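Local coordinates for leucine rich repeat and phosphatase domain containing protein (Entamoeba histolytica, PDB 3EMU) that adopts a dual specificity phosphatase fold and is classed as a hydrolase, although its signature loop seems to lack the usual nucleophile, so activity is uncertain, at residues A[19-22]-A[23-26]; A[65-68]-A[69-73]; A[106-109]-A[110-114]; A[114-117]-A[118-121]. All blocks are in the same frame, centred on the assembly; numbering follows the deposited sequence.

Contact 1: A[19-22]-A[23-26]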
loop_
_atom_site.group_PDB
_atom_site.type_symbol
_atom_site.label_atom_id
_atom_site.label_comp_id
_atom_site.label_asym_id
_atom_site.label_seq_id
_atom_site.Cartn_x
_atom_site.Cartn_y
_atom_site.Cartn_z
ATOM N N LEU A 19 -0.360 2.665 -6.430
ATOM C CA LEU A 19 0.428 3.334 -5.421
ATOM C C LEU A 19 0.612 4.843 -5.791
ATOM O O LEU A 19 1.049 5.171 -6.911
ATOM C CB LEU A 19 1.775 2.646 -5.350
ATOM C CG LEU A 19 2.724 3.095 -4.264
ATOM C CD1 LEU A 19 2.040 3.064 -2.897
ATOM C CD2 LEU A 19 3.968 2.212 -4.325
ATOM N N GLY A 20 0.242 5.732 -4.875
ATOM C CA GLY A 20 0.350 7.171 -5.140
ATOM C C GLY A 20 0.572 8.105 -3.936
ATOM O O GLY A 20 0.822 7.660 -2.798
ATOM N N SER A 21 0.455 9.408 -4.200
ATOM C CA SER A 21 0.643 10.457 -3.200
ATOM C C SER A 21 -0.638 11.298 -3.113
ATOM O O SER A 21 -1.484 11.249 -4.027
ATOM C CB SER A 21 1.803 11.361 -3.624
ATOM O OG SER A 21 1.505 11.982 -4.871
ATOM N N PHE A 22 -0.780 12.070 -2.032
ATOM C CA PHE A 22 -1.799 13.128 -1.983
ATOM C C PHE A 22 -1.905 13.918 -3.292
ATOM O O PHE A 22 -3.011 14.148 -3.802
ATOM C CB PHE A 22 -1.516 14.117 -0.840
ATOM C CG PHE A 22 -2.530 15.251 -0.768
ATOM C CD1 PHE A 22 -3.765 15.059 -0.135
ATOM C CD2 PHE A 22 -2.262 16.503 -1.362
ATOM C CE1 PHE A 22 -4.690 16.091 -0.087
ATOM C CE2 PHE A 22 -3.188 17.530 -1.318
ATOM C CZ PHE A 22 -4.390 17.341 -0.688
ATOM N N LEU A 23 -0.754 14.329 -3.821
ATOM C CA LEU A 23 -0.695 14.977 -5.112
ATOM C C LEU A 23 -1.405 14.216 -6.252
ATOM O O LEU A 23 -2.427 14.698 -6.780
ATOM C CB LEU A 23 0.762 15.346 -5.497
ATOM C CG LEU A 23 1.031 15.756 -6.976
ATOM C CD1 LEU A 23 0.060 16.822 -7.386
ATOM C CD2 LEU A 23 2.468 16.212 -7.311
ATOM N N ASN A 24 -0.873 13.077 -6.686
ATOM C CA ASN A 24 -1.486 12.405 -7.827
ATOM C C ASN A 24 -2.824 11.726 -7.517
ATOM O O ASN A 24 -3.522 11.335 -8.429
ATOM C CB ASN A 24 -0.511 11.476 -8.577
ATOM C CG ASN A 24 0.175 10.466 -7.645
ATOM O OD1 ASN A 24 -0.467 9.865 -6.778
ATOM N ND2 ASN A 24 1.468 10.344 -7.776
ATOM N N ALA A 25 -3.231 11.663 -6.250
ATOM C CA ALA A 25 -4.615 11.247 -5.979
ATOM C C ALA A 25 -5.624 12.173 -6.683
ATOM O O ALA A 25 -6.841 11.903 -6.735
ATOM C CB ALA A 25 -4.876 11.225 -4.500
ATOM N N HIS A 26 -5.130 13.289 -7.212
ATOM C CA HIS A 26 -6.022 14.308 -7.759
ATOM C C HIS A 26 -6.144 14.102 -9.245
ATOM O O HIS A 26 -6.900 14.791 -9.923
ATOM C CB HIS A 26 -5.512 15.737 -7.409
ATOM C CG HIS A 26 -5.739 16.119 -5.975
ATOM N ND1 HIS A 26 -4.821 15.856 -4.983
ATOM C CD2 HIS A 26 -6.795 16.711 -5.364
ATOM C CE1 HIS A 26 -5.290 16.297 -3.822
ATOM N NE2 HIS A 26 -6.493 16.810 -4.027
#

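Contact 2: A[65-68]-A[69-73]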
loop_
_atom_site.group_PDB
_atom_site.type_symbol
_atom_site.label_atom_id
_atom_site.label_comp_id
_atom_site.label_asym_id
_atom_site.label_seq_id
_atom_site.Cartn_x
_atom_site.Cartn_y
_atom_site.Cartn_z
ATOM N N GLU A 65 7.987 4.740 14.873
ATOM C CA GLU A 65 8.294 4.001 16.090
ATOM C C GLU A 65 7.109 3.121 16.516
ATOM O O GLU A 65 5.953 3.354 16.099
ATOM C CB GLU A 65 8.652 4.935 17.279
ATOM C CG GLU A 65 9.734 5.931 17.027
ATOM C CD GLU A 65 9.167 7.293 16.534
ATOM O OE1 GLU A 65 8.478 7.996 17.334
ATOM O OE2 GLU A 65 9.441 7.665 15.366
ATOM N N GLY A 66 7.401 2.136 17.373
ATOM C CA GLY A 66 6.360 1.229 17.844
ATOM C C GLY A 66 5.758 0.382 16.740
ATOM O O GLY A 66 6.469 -0.090 15.864
ATOM N N HIS A 67 4.435 0.219 16.768
ATOM C CA HIS A 67 3.757 -0.800 15.957
ATOM C C HIS A 67 2.443 -0.368 15.352
ATOM O O HIS A 67 1.551 -1.197 15.183
ATOM C CB HIS A 67 3.519 -2.099 16.753
ATOM C CG HIS A 67 3.078 -1.871 18.163
ATOM N ND1 HIS A 67 1.756 -1.666 18.506
ATOM C CD2 HIS A 67 3.785 -1.792 19.314
ATOM C CE1 HIS A 67 1.674 -1.450 19.808
ATOM N NE2 HIS A 67 2.888 -1.522 20.323
ATOM N N GLN A 68 2.320 0.904 14.993
ATOM C CA GLN A 68 1.062 1.380 14.417
ATOM C C GLN A 68 0.900 0.874 13.022
ATOM O O GLN A 68 -0.199 0.613 12.584
ATOM C CB GLN A 68 0.986 2.907 14.394
ATOM C CG GLN A 68 1.135 3.567 15.738
ATOM C CD GLN A 68 1.309 5.115 15.632
ATOM O OE1 GLN A 68 1.843 5.640 14.658
ATOM N NE2 GLN A 68 0.878 5.819 16.660
ATOM N N LEU A 69 1.997 0.771 12.299
ATOM C CA LEU A 69 1.877 0.241 10.969
ATOM C C LEU A 69 1.515 -1.279 10.993
ATOM O O LEU A 69 0.533 -1.702 10.378
ATOM C CB LEU A 69 3.114 0.569 10.125
ATOM C CG LEU A 69 2.910 0.077 8.679
ATOM C CD1 LEU A 69 3.100 1.188 7.629
ATOM C CD2 LEU A 69 3.794 -1.173 8.395
ATOM N N TYR A 70 2.308 -2.060 11.715
ATOM C CA TYR A 70 2.038 -3.455 11.963
ATOM C C TYR A 70 0.540 -3.668 12.321
ATOM O O TYR A 70 -0.149 -4.476 11.670
ATOM C CB TYR A 70 2.901 -3.893 13.146
ATOM C CG TYR A 70 2.685 -5.307 13.568
ATOM C CD1 TYR A 70 3.291 -6.352 12.852
ATOM C CD2 TYR A 70 1.865 -5.625 14.664
ATOM C CE1 TYR A 70 3.102 -7.686 13.214
ATOM C CE2 TYR A 70 1.676 -6.961 15.064
ATOM C CZ TYR A 70 2.309 -8.004 14.331
ATOM O OH TYR A 70 2.162 -9.349 14.644
ATOM N N ASP A 71 0.053 -2.917 13.318
ATOM C CA ASP A 71 -1.288 -3.083 13.841
ATOM C C ASP A 71 -2.339 -2.832 12.771
ATOM O O ASP A 71 -3.439 -3.432 12.772
ATOM C CB ASP A 71 -1.504 -2.177 15.073
ATOM C CG ASP A 71 -0.790 -2.709 16.326
ATOM O OD1 ASP A 71 -0.471 -3.947 16.375
ATOM O OD2 ASP A 71 -0.546 -1.898 17.266
ATOM N N SER A 72 -2.001 -1.985 11.810
ATOM C CA SER A 72 -3.001 -1.598 10.816
ATOM C C SER A 72 -2.994 -2.594 9.635
ATOM O O SER A 72 -3.804 -2.513 8.712
ATOM C CB SER A 72 -2.721 -0.139 10.330
ATOM O OG SER A 72 -1.656 -0.162 9.366
ATOM N N ILE A 73 -2.083 -3.551 9.648
ATOM C CA ILE A 73 -1.946 -4.404 8.464
ATOM C C ILE A 73 -3.197 -5.207 8.065
ATOM O O ILE A 73 -3.584 -5.249 6.857
ATOM C CB ILE A 73 -0.670 -5.268 8.553
ATOM C CG1 ILE A 73 0.550 -4.346 8.372
ATOM C CG2 ILE A 73 -0.694 -6.381 7.478
ATOM C CD1 ILE A 73 1.944 -5.026 8.497
#

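Contact 3: A[106-109]-A[110-114]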
loop_
_atom_site.group_PDB
_atom_site.type_symbol
_atom_site.label_atom_id
_atom_site.label_comp_id
_atom_site.label_asym_id
_atom_site.label_seq_id
_atom_site.Cartn_x
_atom_site.Cartn_y
_atom_site.Cartn_z
ATOM N N ILE A 106 3.864 -3.325 0.263
ATOM C CA ILE A 106 4.733 -4.423 0.568
ATOM C C ILE A 106 4.058 -5.490 1.495
ATOM O O ILE A 106 4.081 -6.666 1.149
ATOM C CB ILE A 106 6.062 -3.947 1.133
ATOM C CG1 ILE A 106 6.847 -3.187 0.041
ATOM C CG2 ILE A 106 6.878 -5.151 1.687
ATOM C CD1 ILE A 106 8.166 -2.544 0.522
ATOM N N ALA A 107 3.512 -5.075 2.649
ATOM C CA ALA A 107 2.794 -5.963 3.544
ATOM C C ALA A 107 1.733 -6.777 2.784
ATOM O O ALA A 107 1.627 -8.023 2.941
ATOM C CB ALA A 107 2.162 -5.184 4.668
ATOM N N PHE A 108 0.952 -6.080 1.951
ATOM C CA PHE A 108 -0.048 -6.724 1.143
ATOM C C PHE A 108 0.482 -7.848 0.230
ATOM O O PHE A 108 -0.098 -8.934 0.176
ATOM C CB PHE A 108 -0.836 -5.717 0.311
ATOM C CG PHE A 108 -1.783 -6.372 -0.643
ATOM C CD1 PHE A 108 -2.991 -6.962 -0.168
ATOM C CD2 PHE A 108 -1.469 -6.475 -1.997
ATOM C CE1 PHE A 108 -3.866 -7.630 -1.026
ATOM C CE2 PHE A 108 -2.341 -7.138 -2.860
ATOM C CZ PHE A 108 -3.541 -7.724 -2.367
ATOM N N LEU A 109 1.541 -7.584 -0.527
ATOM C CA LEU A 109 2.113 -8.572 -1.436
ATOM C C LEU A 109 2.820 -9.714 -0.681
ATOM O O LEU A 109 2.825 -10.853 -1.154
ATOM C CB LEU A 109 3.133 -7.904 -2.338
ATOM C CG LEU A 109 2.720 -6.811 -3.340
ATOM C CD1 LEU A 109 4.016 -6.213 -3.969
ATOM C CD2 LEU A 109 1.800 -7.332 -4.436
ATOM N N MET A 110 3.460 -9.403 0.446
ATOM C CA MET A 110 3.967 -10.445 1.301
ATOM C C MET A 110 2.845 -11.512 1.486
ATOM O O MET A 110 3.058 -12.703 1.239
ATOM C CB MET A 110 4.462 -9.878 2.648
ATOM C CG MET A 110 5.782 -9.012 2.555
ATOM S SD MET A 110 6.211 -8.062 3.997
ATOM C CE MET A 110 6.492 -9.311 5.248
ATOM N N TYR A 111 1.639 -11.066 1.837
ATOM C CA TYR A 111 0.532 -11.947 2.168
ATOM C C TYR A 111 -0.077 -12.565 0.905
ATOM O O TYR A 111 -0.283 -13.787 0.814
ATOM C CB TYR A 111 -0.531 -11.112 2.885
ATOM C CG TYR A 111 -1.807 -11.817 3.243
ATOM C CD1 TYR A 111 -1.867 -12.693 4.337
ATOM C CD2 TYR A 111 -2.971 -11.605 2.504
ATOM C CE1 TYR A 111 -3.036 -13.346 4.669
ATOM C CE2 TYR A 111 -4.185 -12.261 2.831
ATOM C CZ TYR A 111 -4.196 -13.141 3.915
ATOM O OH TYR A 111 -5.364 -13.774 4.281
ATOM N N TYR A 112 -0.353 -11.696 -0.071
ATOM C CA TYR A 112 -1.108 -12.046 -1.251
ATOM C C TYR A 112 -0.335 -12.860 -2.289
ATOM O O TYR A 112 -0.948 -13.532 -3.130
ATOM C CB TYR A 112 -1.571 -10.776 -1.927
ATOM C CG TYR A 112 -2.682 -10.947 -2.913
ATOM C CD1 TYR A 112 -3.993 -11.100 -2.468
ATOM C CD2 TYR A 112 -2.441 -10.894 -4.284
ATOM C CE1 TYR A 112 -5.018 -11.220 -3.337
ATOM C CE2 TYR A 112 -3.475 -11.028 -5.187
ATOM C CZ TYR A 112 -4.775 -11.180 -4.689
ATOM O OH TYR A 112 -5.864 -11.304 -5.537
ATOM N N GLN A 113 0.989 -12.793 -2.268
ATOM C CA GLN A 113 1.765 -13.530 -3.249
ATOM C C GLN A 113 2.835 -14.312 -2.547
ATOM O O GLN A 113 3.757 -14.735 -3.184
ATOM C CB GLN A 113 2.400 -12.567 -4.263
ATOM C CG GLN A 113 1.352 -11.827 -5.039
ATOM C CD GLN A 113 1.927 -10.992 -6.150
ATOM O OE1 GLN A 113 3.060 -10.496 -6.050
ATOM N NE2 GLN A 113 1.157 -10.819 -7.225
ATOM N N ARG A 114 2.707 -14.484 -1.229
ATOM C CA ARG A 114 3.717 -15.174 -0.404
ATOM C C ARG A 114 5.134 -14.775 -0.779
ATOM O O ARG A 114 5.940 -15.610 -1.268
ATOM C CB ARG A 114 3.591 -16.733 -0.422
ATOM C CG ARG A 114 3.412 -17.381 -1.793
ATOM C CD ARG A 114 3.082 -18.899 -1.619
ATOM N NE ARG A 114 4.035 -19.600 -0.746
ATOM C CZ ARG A 114 4.971 -20.447 -1.192
ATOM N NH1 ARG A 114 5.070 -20.723 -2.495
ATOM N NH2 ARG A 114 5.812 -21.028 -0.341
#

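Contact 4: A[114-117]-A[118-121]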
loop_
_atom_site.group_PDB
_atom_site.type_symbol
_atom_site.label_atom_id
_atom_site.label_comp_id
_atom_site.label_asym_id
_atom_site.label_seq_id
_atom_site.Cartn_x
_atom_site.Cartn_y
_atom_site.Cartn_z
ATOM N N ARG A 114 2.707 -14.484 -1.229
ATOM C CA ARG A 114 3.717 -15.174 -0.404
ATOM C C ARG A 114 5.134 -14.775 -0.779
ATOM O O ARG A 114 5.940 -15.610 -1.268
ATOM C CB ARG A 114 3.591 -16.733 -0.422
ATOM C CG ARG A 114 3.412 -17.381 -1.793
ATOM C CD ARG A 114 3.082 -18.899 -1.619
ATOM N NE ARG A 114 4.035 -19.600 -0.746
ATOM C CZ ARG A 114 4.971 -20.447 -1.192
ATOM N NH1 ARG A 114 5.070 -20.723 -2.495
ATOM N NH2 ARG A 114 5.812 -21.028 -0.341
ATOM N N LEU A 115 5.454 -13.506 -0.533
ATOM C CA LEU A 115 6.802 -13.056 -0.747
ATOM C C LEU A 115 7.428 -12.805 0.601
ATOM O O LEU A 115 6.767 -12.411 1.580
ATOM C CB LEU A 115 6.828 -11.793 -1.632
ATOM C CG LEU A 115 6.151 -11.950 -2.992
ATOM C CD1 LEU A 115 6.218 -10.654 -3.786
ATOM C CD2 LEU A 115 6.806 -13.094 -3.806
ATOM N N SER A 116 8.720 -13.051 0.682
ATOM C CA SER A 116 9.448 -12.571 1.822
ATOM C C SER A 116 9.402 -11.019 1.818
ATOM O O SER A 116 9.037 -10.399 0.806
ATOM C CB SER A 116 10.889 -13.072 1.757
ATOM O OG SER A 116 11.468 -12.631 0.557
ATOM N N PHE A 117 9.772 -10.425 2.946
ATOM C CA PHE A 117 9.907 -8.996 2.998
ATOM C C PHE A 117 10.783 -8.453 1.843
ATOM O O PHE A 117 10.337 -7.599 1.069
ATOM C CB PHE A 117 10.397 -8.467 4.369
ATOM C CG PHE A 117 11.027 -7.109 4.243
ATOM C CD1 PHE A 117 10.221 -5.989 3.985
ATOM C CD2 PHE A 117 12.427 -6.968 4.248
ATOM C CE1 PHE A 117 10.791 -4.728 3.772
ATOM C CE2 PHE A 117 13.006 -5.730 4.032
ATOM C CZ PHE A 117 12.192 -4.597 3.786
ATOM N N ILE A 118 11.996 -8.991 1.697
ATOM C CA ILE A 118 13.003 -8.467 0.744
ATOM C C ILE A 118 12.544 -8.601 -0.691
ATOM O O ILE A 118 12.748 -7.702 -1.519
ATOM C CB ILE A 118 14.424 -9.136 0.948
ATOM C CG1 ILE A 118 15.527 -8.416 0.128
ATOM C CG2 ILE A 118 14.422 -10.623 0.553
ATOM C CD1 ILE A 118 15.517 -6.834 0.185
ATOM N N ASN A 119 11.905 -9.718 -1.001
ATOM C CA ASN A 119 11.441 -9.957 -2.353
ATOM C C ASN A 119 10.230 -9.085 -2.713
ATOM O O ASN A 119 10.046 -8.692 -3.880
ATOM C CB ASN A 119 11.074 -11.430 -2.529
ATOM C CG ASN A 119 12.302 -12.365 -2.822
ATOM O OD1 ASN A 119 12.173 -13.600 -2.698
ATOM N ND2 ASN A 119 13.438 -11.802 -3.261
ATOM N N ALA A 120 9.367 -8.843 -1.723
ATOM C CA ALA A 120 8.200 -7.936 -1.887
ATOM C C ALA A 120 8.734 -6.469 -1.996
ATOM O O ALA A 120 8.258 -5.677 -2.812
ATOM C CB ALA A 120 7.210 -8.090 -0.710
ATOM N N PHE A 121 9.735 -6.149 -1.182
ATOM C CA PHE A 121 10.427 -4.872 -1.309
ATOM C C PHE A 121 11.010 -4.630 -2.722
ATOM O O PHE A 121 10.740 -3.598 -3.359
ATOM C CB PHE A 121 11.522 -4.720 -0.240
ATOM C CG PHE A 121 12.256 -3.421 -0.366
ATOM C CD1 PHE A 121 11.806 -2.284 0.324
ATOM C CD2 PHE A 121 13.327 -3.297 -1.286
ATOM C CE1 PHE A 121 12.466 -1.057 0.162
ATOM C CE2 PHE A 121 13.966 -2.080 -1.466
ATOM C CZ PHE A 121 13.546 -0.957 -0.746
#

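Contact 1: A[19-22]-A[23-26]
The F22 ring takes the edge of the H26 imidazole on one face: CE1 stands over the phenyl, displaced toward its rim and 3.4 Å from F22 CZ. This T-shaped pair, with planes 72° apart, closes the turn that follows strand 17-21 and leads toward helix 28-33 of the phosphatase domain. At its own edge the imidazole turns ND1 to two carbonyls, which fixes the rotation of the ring. ND1 donates to L23 O at 3.2 Å, the oxygen lying almost in the ring plane, and more weakly to F22 O. F22 CG is anti to the backbone N (chi1 179°), and this turns a face of the phenyl to the imidazole edge.

On the buried side, S21 and N24 trade bonds. S21 N reaches N24 OD1 at 2.8 Å in a nearly straight bond, tilted from the plane of the amide, and N24 N returns one to S21 OG at 3.2 Å. The other end of the N24 amide is held too, ND2 giving its hydrogen to T7 O. Just before the turn, the backbone of G20 pairs with I92 of strand 89-94. The 3-10 turn of 24-26 is tied back to the strand end by A25 N, 2.9 Å from S21 O.

Contact 2: A[65-68]-A[69-73]
H67 and D71 meet on the exposed side of the helix start, where ND1 of the imidazole donates to D71 OD2 at 2.6 Å. The oxygen sits at the ring edge, close to the imidazole plane, but the carboxylate plane is turned 68° from the ring, and OD2 is met from above that plane. With H67 chi1 at 41°, CG is wedged between the backbone N and the carbonyl carbon, and this swings ND1 round to the aspartate. H67 is the N-cap residue of helix 68-85, and it feeds the helix by its backbone as well, H67 O taking D71 N at 2.9 Å. One residue on, the matching bond from S72 N to Q68 O is weak, and S72 N lies closer to L69 O, at 2.9 Å. That carbonyl also accepts from S72 OG, at 2.9 Å and on a lone pair, so two donors from one residue hold it.

Apart from their bond, the exposed H67 and D71 have little packing here, H67 CB lying 4.1 Å from Y70 CB. L69, by contrast, is buried against F137, A103 and I104 of two other helices, while I73, a turn further on, packs on F144. Y70 touches L143 and K147, and its backbone N is bonded to Q140 OE1. The Q68 chain runs the other way, its OE1 accepting from both V62 N and S63 N in the preceding loop.

Contact 3: A[106-109]-A[110-114]
The backbone runs through the last two turns of helix 100-112 with i to i+4 bonds: M110 N meets I106 O at 2.9 Å, Y111 N meets A107 O, Y112 N meets F108 O at 2.8 Å and Q113 N meets L109 O, after which Q113 leaves helical geometry.

One turn apart, F108 and Y112 lie side by side and point the same way. Their rings form an offset stack, centroids 4.8 Å apart and planes inclined by 25°. The slip is such that F108 CZ comes over the rim of the tyrosine face, 3.4 Å from Y112 CG, while Y112 CB stands above the phenyl in a CH-pi contact, 3.9 Å from the F108 centroid. Both side chains leave the helix anti to their backbone N (chi1 174° and -163°), and this shared direction is what lays one ring on the other. I84 of helix 68-85 touches both of them.

On another flank, I106 CG2 touches M110 SD at 3.8 Å; the methionine is bent at its third torsion, and its CG passes close to I106 O. L109 and Q113 also run alongside each other, L109 CD2 lying 3.8 Å from Q113 OE1, an oxygen whose hydrogen bond comes from K123 NZ. I106 and M110 face helices 117-127 and 135-151, whereas F108 and L109 pack on I14 of the sheet edge. Helix 100-112 follows strand 89-94 and the loop that corresponds to the phosphate-binding loop of the family, and packs against helices 68-85, 117-127 and 135-151, as in dual specificity phosphatases.

Contact 4: A[114-117]-A[118-121]
L115 leans over the start of helix 117-127 and sets its CB against the methyl of A120, 3.8 Å from A120 CB, with CD1 reaching 3.9 Å from A120 CA. The residue before the N-cap thus meets the fourth residue of the helix, the pairing of a hydrophobic staple. L115 is the bump here, and the small A120 methyl lets it come close; I106 and M110 of helix 100-112 come against the same alanine.

S116 is the N-cap itself. Its chi1 of 58° folds OG back over the turn, where it accepts a weak capping bond from N119 N at 3.3 Å, and I118 CG2 brushes the same oxygen at 3.6 Å. Behind it, S116 O takes A120 N in an ordinary helical bond.

The larger knob is F117. Its ring lies alongside F121, pointing the same way, and F121 CB sits over one face of the phenyl, 4.1 Å from F117 CE1. Beyond that, the F117 ring fits among M110, I138, L141 and K142, and its backbone N is bonded to E145 OE2. Along the backbone of this pair, F121 N bonds F117 O at 2.7 Å.

From the N terminus the four contacts come in series, none enclosing or crossing another. Contact 1 closes the turn leaving strand 17-21, about 22 Å, centre to centre, from contacts 2 and 3. Contact 2 opens helix 68-85, and I73 CD1 there packs on A107 CB of contact 3, joining that helix to helix 100-112. Contact 3 ends the latter helix, and contact 4 begins the next, R114 being common to both. M110 O and L115 N, probably hydrogen-bonded, bridge the short link, while I106 CD1 packs on F121 CD1. Contacts 2, 3 and 4 thus belong to the helical side, and contact 1 to the sheet.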